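Local atomic coordinates of glycosyltransferase (Streptomyces viridochromogenes, PDB entry 2IV3), a protein that binds UDP and probably acts as a GT-B-fold glycosyltransferase, moving a sugar from a nucleotide-linked donor to an acceptor. Residues A[164-169]-A[227-232]; A[192-197]-A[215-220]; A[253-258]-A[274-279]; A[151-156]-A[221-226]. All blocks are in the same frame, centred on the assembly; numbering follows the deposited sequence.

All four contacts lie in the domain built on the sheet that holds strands 165-168, 191-194 and 214-218, which supplies most of the UDP ligands. Contacts 1 and 2, with centres about 10 Å apart, share this sheet through neighbouring strands; Ala194 N and Phe167 O, 2.8 Å apart, probably hydrogen-bond where they join. Contact 1 and contact 4 use successive parts of helix 222-231, and Arg153 NH2 reaches Asp227 OD1 at 2.7 Å. Contact 2 hydrogen-bonds the uracil, which Met168 of contact 1 also packs against; contact 4 holds the ribose and contact 3 approaches the alpha-phosphate. Contact 3 stands apart, its centre about 21 Å from those of contacts 2 and 4, and meets contact 1 lightly through Val257.

Contact 1: residues A[164-169]-A[227-232]. With UDP (uridine-5'-diphosphate), chain E.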
# COMPACT_ATOMS: atom_id res chain seq x y z
N PHE A 164 7.14 4.65 31.17
CA PHE A 164 6.16 4.53 30.08
C PHE A 164 6.49 3.50 29.01
O PHE A 164 7.66 3.13 28.78
CB PHE A 164 5.86 5.91 29.46
CG PHE A 164 7.00 6.47 28.62
CD1 PHE A 164 7.24 5.96 27.34
CD2 PHE A 164 7.80 7.49 29.10
CE1 PHE A 164 8.28 6.47 26.56
CE2 PHE A 164 8.83 8.01 28.33
CZ PHE A 164 9.07 7.50 27.06
N LEU A 165 5.44 3.03 28.35
CA LEU A 165 5.58 2.14 27.21
C LEU A 165 5.48 2.96 25.93
O LEU A 165 4.83 3.99 25.91
CB LEU A 165 4.49 1.07 27.24
CG LEU A 165 4.43 0.20 28.50
CD1 LEU A 165 3.17 -0.61 28.49
CD2 LEU A 165 5.64 -0.70 28.58
N LEU A 166 6.10 2.51 24.86
CA LEU A 166 6.28 3.39 23.72
C LEU A 166 5.86 2.73 22.43
O LEU A 166 6.26 1.60 22.15
CB LEU A 166 7.73 3.88 23.63
CG LEU A 166 8.07 4.91 22.54
CD1 LEU A 166 7.27 6.18 22.69
CD2 LEU A 166 9.53 5.26 22.54
N PHE A 167 5.02 3.44 21.68
CA PHE A 167 4.69 3.09 20.31
C PHE A 167 5.33 4.13 19.42
O PHE A 167 5.24 5.35 19.67
CB PHE A 167 3.17 3.01 20.08
CG PHE A 167 2.78 2.57 18.66
CD1 PHE A 167 2.41 1.25 18.39
CD2 PHE A 167 2.75 3.49 17.61
CE1 PHE A 167 2.03 0.84 17.09
CE2 PHE A 167 2.39 3.10 16.32
CZ PHE A 167 2.02 1.78 16.05
N MET A 168 6.01 3.63 18.40
CA MET A 168 6.65 4.53 17.45
C MET A 168 6.46 4.09 16.01
O MET A 168 7.30 3.38 15.43
CB MET A 168 8.14 4.75 17.82
CG MET A 168 8.82 5.72 16.90
SD MET A 168 9.66 7.12 17.65
CE MET A 168 8.72 7.49 19.13
N GLY A 169 5.35 4.52 15.41
CA GLY A 169 5.12 4.21 13.99
C GLY A 169 3.87 4.90 13.47
O GLY A 169 3.30 5.79 14.15
N ASP A 227 15.57 10.20 22.62
CA ASP A 227 15.36 10.15 24.05
C ASP A 227 14.22 9.20 24.36
O ASP A 227 14.23 8.52 25.39
CB ASP A 227 14.93 11.54 24.63
CG ASP A 227 16.10 12.50 24.86
OD1 ASP A 227 17.26 12.23 24.51
OD2 ASP A 227 15.83 13.59 25.43
N LEU A 228 13.21 9.22 23.49
CA LEU A 228 12.00 8.45 23.71
C LEU A 228 12.27 6.98 23.56
O LEU A 228 11.80 6.17 24.35
CB LEU A 228 10.90 8.84 22.71
CG LEU A 228 10.17 10.13 23.05
CD1 LEU A 228 9.08 10.39 22.00
CD2 LEU A 228 9.63 10.02 24.46
N LEU A 229 13.00 6.65 22.49
CA LEU A 229 13.51 5.32 22.29
C LEU A 229 14.34 4.89 23.50
O LEU A 229 14.29 3.73 23.87
CB LEU A 229 14.37 5.30 21.02
CG LEU A 229 13.97 4.64 19.69
CD1 LEU A 229 12.56 4.12 19.57
CD2 LEU A 229 14.30 5.53 18.49
N ALA A 230 15.07 5.81 24.12
CA ALA A 230 16.02 5.45 25.18
C ALA A 230 15.43 5.40 26.58
O ALA A 230 15.88 4.65 27.44
CB ALA A 230 17.26 6.37 25.14
N SER A 231 14.39 6.19 26.82
CA SER A 231 13.85 6.33 28.17
C SER A 231 12.63 5.44 28.42
O SER A 231 12.23 5.23 29.57
CB SER A 231 13.49 7.79 28.44
OG SER A 231 12.47 8.21 27.57
N ALA A 232 12.06 4.89 27.33
CA ALA A 232 10.83 4.10 27.42
C ALA A 232 11.11 2.85 28.23
O ALA A 232 12.24 2.36 28.21
CB ALA A 232 10.32 3.76 26.05
N1 UDP E . 9.26 7.03 13.31
C2 UDP E . 9.71 8.32 13.65
N3 UDP E . 8.87 9.15 14.30
C4 UDP E . 7.63 8.77 14.62
C5 UDP E . 7.16 7.51 14.30
C6 UDP E . 8.02 6.65 13.62
O2 UDP E . 10.87 8.68 13.35
O4 UDP E . 6.88 9.52 15.23
C1' UDP E . 10.16 6.11 12.58
C2' UDP E . 10.70 4.91 13.35
O2' UDP E . 11.83 5.14 14.17
C3' UDP E . 11.12 3.98 12.24
C4' UDP E . 10.01 4.22 11.21
O4' UDP E . 9.40 5.49 11.54
O3' UDP E . 12.41 4.37 11.76
C5' UDP E . 8.96 3.15 11.39
O5' UDP E . 9.27 2.14 10.48
PA UDP E . 8.81 0.61 10.71
O1A UDP E . 9.51 -0.35 9.71
O2A UDP E . 8.97 0.11 12.15
O3A UDP E . 7.24 0.63 10.37
PB UDP E . 6.70 0.92 8.87
O1B UDP E . 6.35 -0.41 8.16
O2B UDP E . 7.88 1.71 8.04
O3B UDP E . 5.50 1.87 8.96
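Phe164 lays its ring against Ala232, whose CA sits over the ring face in a CH-pi contact, 4.0 Å from the centroid. The Phe164 atom CE1 also meets Ala232 CB at 3.4 Å, and the far end of the ring, CZ, touches Leu228 CD2 at 3.7 Å. A small alanine suits this place, since its methyl is shared with the strand: Leu166 CB lies 3.5 Å from Ala232 CB. Leu166 has CG anti to the backbone N (chi1 -176°), which carries the CD2 branch to the helix backbone at Leu228 and Leu229. Nearer the nucleotide, Met168 is bent at chi2 and chi3; its CE reaches Leu228 CD1 while its CG packs 3.5 Å from UDP C6, so one flexible side chain bridges helix and uracil.

Beside the ring, Ser231 OG donates to Asp227 O at 2.8 Å, from the opposite face of that carbonyl to Ser231 N. The serine hydroxyl is thereby satisfied despite its apolar surroundings. Val192 and Ala194 of the adjoining strand back the same side chains. Helix 222-231 packed on parallel strand 165-168 is the alpha/beta layering of a Rossmann-like domain, as in GT-B glycosyltransferases.

Contact 2: residues A[192-197]-A[215-220]; sequences VLAGPA and EPIGEV. With UDP (uridine-5'-diphosphate), chain E.
Leu193 lies opposite Pro216 and bonds to the residues on either side of it. Its N donates to Glu215 O at 2.8 Å, and its O accepts from Ile217 N at 3.2 Å, both nearly straight at hydrogen. This is the usual parallel-strand pattern, in which one residue bonds to the two that flank its partner. Having no N-H, Pro216 can stand at this position without costing the pair a bond. Farther on, Gly195 N donates to Gly218 O at 2.8 Å from well above the carbonyl plane, where the chains turn out of regular strand geometry. The backbone angles of Gly195 and the positive phi of Gly218 favour glycine.

The ligand bonds come from Val220. Its N donates to UDP O4 at 2.9 Å and its O accepts from UDP N3 at 2.7 Å, so this one residue's backbone reads the imide edge of uracil. Gly195 CA also comes close to O4.

Apolar packing gathers round Ile217. CG1 lies between its backbone N and carbonyl carbon (chi1 64°), and CD1 reaches both Val192 CG1 and Ala194 CB at 3.7 Å. On the face opposite Val192 and Ala194, Leu193 CD1 meets Pro216 CB at 4.0 Å. Pro196 and Glu219 cross obliquely, ring atom CG of Pro196 meeting OE1 of Glu219, while OE2 accepts from Tyr29 N.

Strands 191-194 and 214-218 belong to a beta-alpha-beta unit through helix 200-209. Strand 165-168 flanks the former, whereas strand 214-218 is outermost within this chain; Phe203 of the connecting helix packs on Pro216, and Leu228 of helix 222-231 on Ile217.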
# COMPACT_ATOMS: atom_id res chain seq x y z
N VAL A 192 2.84 5.96 25.48
CA VAL A 192 3.26 7.09 24.67
C VAL A 192 3.12 6.67 23.22
O VAL A 192 3.77 5.74 22.77
CB VAL A 192 4.68 7.58 25.00
CG1 VAL A 192 5.15 8.57 23.93
CG2 VAL A 192 4.68 8.25 26.33
N LEU A 193 2.24 7.36 22.52
CA LEU A 193 1.77 6.99 21.19
C LEU A 193 2.43 7.93 20.21
O LEU A 193 1.88 8.94 19.83
CB LEU A 193 0.24 7.17 21.15
CG LEU A 193 -0.62 6.40 20.14
CD1 LEU A 193 -1.98 7.08 20.03
CD2 LEU A 193 0.01 6.29 18.77
N ALA A 194 3.65 7.61 19.82
CA ALA A 194 4.39 8.55 18.98
C ALA A 194 4.24 8.18 17.51
O ALA A 194 4.43 7.04 17.14
CB ALA A 194 5.84 8.61 19.42
N GLY A 195 3.86 9.13 16.67
CA GLY A 195 3.66 8.79 15.25
C GLY A 195 2.55 9.53 14.53
O GLY A 195 1.67 10.13 15.18
N PRO A 196 2.59 9.50 13.18
CA PRO A 196 1.51 10.01 12.33
C PRO A 196 0.20 9.27 12.61
O PRO A 196 0.15 8.02 12.59
CB PRO A 196 1.98 9.69 10.91
CG PRO A 196 3.43 9.47 11.00
CD PRO A 196 3.72 8.98 12.39
N ALA A 197 -0.84 10.04 12.92
CA ALA A 197 -2.19 9.50 13.00
C ALA A 197 -2.89 9.94 11.73
O ALA A 197 -3.58 10.98 11.71
CB ALA A 197 -2.92 10.01 14.22
N GLU A 215 -1.10 8.48 25.59
CA GLU A 215 -0.72 9.87 25.39
C GLU A 215 -0.27 9.99 23.96
O GLU A 215 0.82 9.51 23.60
CB GLU A 215 0.38 10.30 26.36
CG GLU A 215 -0.12 10.27 27.80
CD GLU A 215 0.98 10.19 28.86
OE1 GLU A 215 2.04 10.86 28.68
OE2 GLU A 215 0.77 9.47 29.88
N PRO A 216 -1.12 10.58 23.11
CA PRO A 216 -0.75 10.79 21.71
C PRO A 216 0.13 12.04 21.58
O PRO A 216 -0.23 13.12 22.08
CB PRO A 216 -2.10 10.94 20.98
CG PRO A 216 -3.17 11.10 22.07
CD PRO A 216 -2.47 11.12 23.41
N ILE A 217 1.28 11.89 20.95
CA ILE A 217 2.18 13.03 20.80
C ILE A 217 2.36 13.47 19.32
O ILE A 217 2.86 14.56 19.02
CB ILE A 217 3.50 12.81 21.58
CG1 ILE A 217 4.32 11.63 21.02
CG2 ILE A 217 3.23 12.51 23.03
CD1 ILE A 217 5.62 11.51 21.73
N GLY A 218 1.91 12.63 18.40
CA GLY A 218 2.06 12.87 16.96
C GLY A 218 3.45 12.46 16.52
O GLY A 218 4.20 11.86 17.28
N GLU A 219 3.79 12.80 15.27
CA GLU A 219 5.08 12.46 14.69
C GLU A 219 6.23 13.05 15.50
O GLU A 219 6.12 14.15 16.02
CB GLU A 219 5.17 12.95 13.25
CG GLU A 219 6.17 12.12 12.40
CD GLU A 219 6.09 12.36 10.89
OE1 GLU A 219 4.98 12.31 10.31
OE2 GLU A 219 7.15 12.56 10.25
N VAL A 220 7.34 12.33 15.60
CA VAL A 220 8.53 12.86 16.24
C VAL A 220 9.78 12.57 15.45
O VAL A 220 9.84 11.63 14.62
CB VAL A 220 8.71 12.37 17.76
CG1 VAL A 220 7.61 12.97 18.71
CG2 VAL A 220 8.80 10.88 17.86
N1 UDP E . 9.26 7.03 13.31
C2 UDP E . 9.71 8.32 13.65
N3 UDP E . 8.87 9.15 14.30
C4 UDP E . 7.63 8.77 14.62
C5 UDP E . 7.16 7.51 14.30
C6 UDP E . 8.02 6.65 13.62
O2 UDP E . 10.87 8.68 13.35
O4 UDP E . 6.88 9.52 15.23
C1' UDP E . 10.16 6.11 12.58
C2' UDP E . 10.70 4.91 13.35
O2' UDP E . 11.83 5.14 14.17
C3' UDP E . 11.12 3.98 12.24
C4' UDP E . 10.01 4.22 11.21
O4' UDP E . 9.40 5.49 11.54
O3' UDP E . 12.41 4.37 11.76
C5' UDP E . 8.96 3.15 11.39
O5' UDP E . 9.27 2.14 10.48
PA UDP E . 8.81 0.61 10.71
O1A UDP E . 9.51 -0.35 9.71
O2A UDP E . 8.97 0.11 12.15
O3A UDP E . 7.24 0.63 10.37
PB UDP E . 6.70 0.92 8.87
O1B UDP E . 6.35 -0.41 8.16
O2B UDP E . 7.88 1.71 8.04
O3B UDP E . 5.50 1.87 8.96

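Contact 3: residues A[253-258]-A[274-279]. With UDP (uridine-5'-diphosphate), chain E.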
# COMPACT_ATOMS: atom_id res chain seq x y z
N PRO A 253 7.74 -6.96 7.27
CA PRO A 253 8.94 -7.40 6.52
C PRO A 253 10.29 -7.26 7.27
O PRO A 253 11.16 -8.12 7.10
CB PRO A 253 8.93 -6.51 5.26
CG PRO A 253 7.90 -5.40 5.50
CD PRO A 253 7.24 -5.64 6.83
N GLY A 254 10.48 -6.16 8.02
CA GLY A 254 11.76 -5.93 8.68
C GLY A 254 11.69 -5.16 10.01
O GLY A 254 12.66 -5.19 10.83
N ALA A 255 10.60 -4.44 10.21
CA ALA A 255 10.32 -3.88 11.55
C ALA A 255 11.49 -3.04 12.07
O ALA A 255 12.19 -3.41 13.03
CB ALA A 255 9.94 -5.03 12.54
N THR A 256 11.74 -1.90 11.43
CA THR A 256 12.91 -1.11 11.80
C THR A 256 12.99 -0.65 13.27
O THR A 256 14.11 -0.54 13.81
CB THR A 256 13.21 0.03 10.78
OG1 THR A 256 14.21 0.93 11.32
CG2 THR A 256 11.99 0.75 10.48
N VAL A 257 11.85 -0.40 13.90
CA VAL A 257 11.82 0.10 15.29
C VAL A 257 12.41 -0.86 16.34
O VAL A 257 12.84 -0.45 17.41
CB VAL A 257 10.39 0.50 15.76
CG1 VAL A 257 9.50 -0.70 15.84
CG2 VAL A 257 10.45 1.11 17.11
N VAL A 258 12.43 -2.14 16.04
CA VAL A 258 12.99 -3.10 16.98
C VAL A 258 14.49 -2.84 17.24
O VAL A 258 14.93 -2.71 18.41
CB VAL A 258 12.75 -4.55 16.50
CG1 VAL A 258 13.45 -5.53 17.42
CG2 VAL A 258 11.27 -4.85 16.48
N GLY A 274 5.09 -11.79 10.82
CA GLY A 274 6.17 -11.75 9.85
C GLY A 274 7.53 -11.75 10.51
O GLY A 274 7.89 -12.73 11.19
N CYS A 275 8.29 -10.67 10.33
CA CYS A 275 9.69 -10.61 10.81
C CYS A 275 9.75 -10.66 12.35
O CYS A 275 10.69 -11.19 12.92
CB CYS A 275 10.42 -9.36 10.27
SG CYS A 275 9.87 -7.80 11.09
N LEU A 276 8.72 -10.15 13.01
CA LEU A 276 8.74 -10.02 14.45
C LEU A 276 9.12 -11.29 15.17
O LEU A 276 9.97 -11.29 16.09
CB LEU A 276 7.40 -9.49 14.97
CG LEU A 276 7.14 -8.07 14.51
CD1 LEU A 276 5.92 -7.51 15.21
CD2 LEU A 276 8.37 -7.17 14.75
N ALA A 277 8.48 -12.38 14.76
CA ALA A 277 8.81 -13.72 15.20
C ALA A 277 10.32 -14.01 15.16
O ALA A 277 10.81 -14.86 15.93
CB ALA A 277 8.06 -14.71 14.36
N GLU A 278 11.05 -13.30 14.29
CA GLU A 278 12.46 -13.64 14.02
C GLU A 278 13.45 -12.76 14.84
O GLU A 278 14.63 -13.12 15.02
CB GLU A 278 12.74 -13.54 12.51
CG GLU A 278 11.67 -14.24 11.61
CD GLU A 278 12.05 -14.42 10.10
OE1 GLU A 278 13.21 -14.19 9.72
OE2 GLU A 278 11.16 -14.81 9.30
N ILE A 279 12.96 -11.64 15.37
CA ILE A 279 13.90 -10.62 15.90
C ILE A 279 13.59 -10.18 17.31
O ILE A 279 14.49 -9.93 18.09
CB ILE A 279 14.03 -9.41 14.94
CG1 ILE A 279 12.66 -8.78 14.61
CG2 ILE A 279 14.74 -9.84 13.68
CD1 ILE A 279 12.72 -7.29 14.16
N1 UDP E . 9.26 7.03 13.31
C2 UDP E . 9.71 8.32 13.65
N3 UDP E . 8.87 9.15 14.30
C4 UDP E . 7.63 8.77 14.62
C5 UDP E . 7.16 7.51 14.30
C6 UDP E . 8.02 6.65 13.62
O2 UDP E . 10.87 8.68 13.35
O4 UDP E . 6.88 9.52 15.23
C1' UDP E . 10.16 6.11 12.58
C2' UDP E . 10.70 4.91 13.35
O2' UDP E . 11.83 5.14 14.17
C3' UDP E . 11.12 3.98 12.24
C4' UDP E . 10.01 4.22 11.21
O4' UDP E . 9.40 5.49 11.54
O3' UDP E . 12.41 4.37 11.76
C5' UDP E . 8.96 3.15 11.39
O5' UDP E . 9.27 2.14 10.48
PA UDP E . 8.81 0.61 10.71
O1A UDP E . 9.51 -0.35 9.71
O2A UDP E . 8.97 0.11 12.15
O3A UDP E . 7.24 0.63 10.37
PB UDP E . 6.70 0.92 8.87
O1B UDP E . 6.35 -0.41 8.16
O2B UDP E . 7.88 1.71 8.04
O3B UDP E . 5.50 1.87 8.96
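The methyl of Ala255 points at segment 274-279 and meets three side chains there: Cys275, Leu276 and Ile279. Cys275 comes in with SG between its backbone N and carbonyl carbon (chi1 73°), a placement that brings the sulfur to Ala255 CB and to the backbone of Gly254, with Gly254 C 3.4 Å from SG. Beside it, Leu276 turns a single branch inward, CD2 lying a tight 3.5 Å from Ala255 CB and 4.1 Å from Val258 CG2. Alanine's single methyl is small enough for the sulfur and the leucine branch to close on it together.

One helical turn farther along, Ile279 extends CD1 against the branched side of Val258, 3.6 Å from Val258 CB and similarly close to both of its methyls. The two side chains cross at a slant, the end of the isoleucine lying against the fork of the valine. Trp319 of helix 308-319 packs on both residues.

These residues stand behind the start of helix 256-263, which faces UDP with its N-terminal end. Backbone N-H groups at the beginning of a helix bind phosphate in many nucleotide-binding Rossmann-like folds, and the helix dipole would probably favour the negative charge. Here Thr256 N donates to UDP O1A at 3.2 Å, although the position of that oxygen is less certain, and Val257 N makes a weak bond to O2A at 3.4 Å. Thr256 points its CB away from segment 274-279, Val258 toward it. Ser126 and Ser127 hold Pro253 O by their hydroxyls, while Cys275 CB rests 3.5 Å from the same oxygen.

Contact 4: residues A[151-156]-A[221-226]. With UDP (uridine-5'-diphosphate), chain E.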
# COMPACT_ATOMS: atom_id res chain seq x y z
N ARG A 151 24.14 6.44 16.08
CA ARG A 151 22.93 7.19 15.72
C ARG A 151 21.90 7.35 16.85
O ARG A 151 20.90 8.05 16.68
CB ARG A 151 22.24 6.51 14.55
CG ARG A 151 22.98 6.61 13.20
CD ARG A 151 22.86 7.99 12.61
NE ARG A 151 23.38 8.00 11.25
CZ ARG A 151 23.34 9.05 10.42
NH1 ARG A 151 22.81 10.22 10.81
NH2 ARG A 151 23.85 8.93 9.20
N TYR A 152 22.14 6.69 17.97
CA TYR A 152 21.18 6.52 19.04
C TYR A 152 21.80 6.86 20.39
O TYR A 152 22.95 7.32 20.45
CB TYR A 152 20.57 5.09 19.00
CG TYR A 152 19.67 4.95 17.77
CD1 TYR A 152 18.33 5.36 17.82
CD2 TYR A 152 20.19 4.50 16.55
CE1 TYR A 152 17.55 5.33 16.68
CE2 TYR A 152 19.42 4.45 15.42
CZ TYR A 152 18.10 4.85 15.48
OH TYR A 152 17.34 4.79 14.33
N ARG A 153 21.06 6.67 21.46
CA ARG A 153 21.63 6.87 22.78
C ARG A 153 22.50 5.70 23.14
O ARG A 153 22.29 4.57 22.69
CB ARG A 153 20.54 7.11 23.83
CG ARG A 153 19.64 8.31 23.52
CD ARG A 153 20.33 9.63 23.81
NE ARG A 153 19.49 10.81 23.52
CZ ARG A 153 19.83 11.81 22.71
NH1 ARG A 153 21.00 11.83 22.07
NH2 ARG A 153 18.98 12.81 22.52
N SER A 154 23.55 5.99 23.89
CA SER A 154 24.45 4.97 24.35
C SER A 154 24.17 4.67 25.83
O SER A 154 23.22 5.20 26.45
CB SER A 154 25.90 5.44 24.16
OG SER A 154 26.07 6.77 24.64
N ALA A 155 24.99 3.79 26.39
CA ALA A 155 24.95 3.58 27.82
C ALA A 155 25.45 4.86 28.49
O ALA A 155 24.83 5.38 29.39
CB ALA A 155 25.81 2.37 28.20
N ALA A 156 26.58 5.37 27.97
CA ALA A 156 27.25 6.55 28.45
C ALA A 156 26.32 7.77 28.48
O ALA A 156 26.48 8.66 29.31
CB ALA A 156 28.46 6.83 27.59
N GLY A 221 10.80 13.37 15.74
CA GLY A 221 12.12 13.19 15.18
C GLY A 221 13.20 13.72 16.09
O GLY A 221 12.96 14.05 17.23
N GLY A 222 14.40 13.82 15.54
CA GLY A 222 15.54 14.45 16.21
C GLY A 222 15.72 13.95 17.63
O GLY A 222 15.48 12.78 17.92
N GLU A 223 16.08 14.86 18.52
CA GLU A 223 16.42 14.47 19.87
C GLU A 223 15.23 13.92 20.65
O GLU A 223 15.40 12.88 21.27
CB GLU A 223 17.21 15.56 20.59
CG GLU A 223 18.48 15.95 19.80
CD GLU A 223 19.77 15.34 20.35
OE1 GLU A 223 20.34 15.89 21.34
OE2 GLU A 223 20.24 14.34 19.78
N ARG A 224 14.03 14.51 20.59
CA ARG A 224 12.88 13.81 21.19
C ARG A 224 12.83 12.31 20.76
O ARG A 224 12.81 11.41 21.61
CB ARG A 224 11.52 14.51 21.04
CG ARG A 224 10.41 13.77 21.81
CD ARG A 224 9.28 14.56 22.50
NE ARG A 224 8.32 15.14 21.58
CZ ARG A 224 7.01 15.35 21.83
NH1 ARG A 224 6.46 15.02 22.99
NH2 ARG A 224 6.25 15.92 20.89
N ARG A 225 12.87 12.03 19.47
CA ARG A 225 12.81 10.61 19.04
C ARG A 225 13.81 9.71 19.80
O ARG A 225 13.41 8.73 20.45
CB ARG A 225 12.96 10.47 17.55
CG ARG A 225 12.68 9.09 17.06
CD ARG A 225 13.15 9.03 15.63
NE ARG A 225 13.34 7.70 15.04
CZ ARG A 225 14.53 7.15 14.82
NH1 ARG A 225 15.62 7.77 15.26
NH2 ARG A 225 14.64 5.96 14.22
N LEU A 226 15.08 10.10 19.75
CA LEU A 226 16.19 9.40 20.38
C LEU A 226 16.04 9.16 21.90
O LEU A 226 16.38 8.07 22.38
CB LEU A 226 17.50 10.15 20.09
CG LEU A 226 18.01 10.06 18.66
CD1 LEU A 226 19.35 10.73 18.49
CD2 LEU A 226 18.13 8.60 18.33
N1 UDP E . 9.26 7.03 13.31
C2 UDP E . 9.71 8.32 13.65
N3 UDP E . 8.87 9.15 14.30
C4 UDP E . 7.63 8.77 14.62
C5 UDP E . 7.16 7.51 14.30
C6 UDP E . 8.02 6.65 13.62
O2 UDP E . 10.87 8.68 13.35
O4 UDP E . 6.88 9.52 15.23
C1' UDP E . 10.16 6.11 12.58
C2' UDP E . 10.70 4.91 13.35
O2' UDP E . 11.83 5.14 14.17
C3' UDP E . 11.12 3.98 12.24
C4' UDP E . 10.01 4.22 11.21
O4' UDP E . 9.40 5.49 11.54
O3' UDP E . 12.41 4.37 11.76
C5' UDP E . 8.96 3.15 11.39
O5' UDP E . 9.27 2.14 10.48
PA UDP E . 8.81 0.61 10.71
O1A UDP E . 9.51 -0.35 9.71
O2A UDP E . 8.97 0.11 12.15
O3A UDP E . 7.24 0.63 10.37
PB UDP E . 6.70 0.92 8.87
O1B UDP E . 6.35 -0.41 8.16
O2B UDP E . 7.88 1.71 8.04
O3B UDP E . 5.50 1.87 8.96
O HOH W 1 17.82 6.13 20.95
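Arg225 joins Tyr152 to the ribose. Its NH2 donates to Tyr152 OH at 2.9 Å, 163° at hydrogen, with the hydroxyl only 9° out of the guanidinium plane. The same NH2 reaches UDP O2' at 2.9 Å and NE reaches it at 3.1 Å, so that two N-H groups grip the ribose hydroxyl. CG is anti to the backbone N (chi1 -170°) and the chain runs extended to NE, carrying the charged group to the sugar. Arg225 NH2 also forms a salt bridge with Glu260, itself a UDP ligand, which probably helps to fix the guanidinium's rotation.

A looser ion pair lies farther out. Arg153 NH2 stands 3.4 Å from Glu223 OE2 in a salt bridge whose hydrogen bonds are weak, the guanidinium and carboxylate planes being nearly perpendicular. The stronger partner of Arg153 is Asp227, one turn farther along the helix.

Both acidic residues and Arg225 lie in helix 222-231, which follows edge strand 214-218 in the Rossmann-like domain; Arg225, in its opening turn, reaches the nucleotide, and residues 151-153 of the loop pass along the helix flank. A water spans the gap between them, donating to Leu226 O and accepting weakly from Arg153 N.

Leu226 fills the space between these polar groups. Its CB lies over the face of the Arg153 guanidinium, 3.8 Å above the plane, and CD2 closes on Tyr152 CD1 at 3.3 Å and on Arg151 O. Leucine's apolar fork thus reaches ring and carbonyl while its stem covers the cation. Arg151 turns its own charged end to Asp41 of helix 32-45.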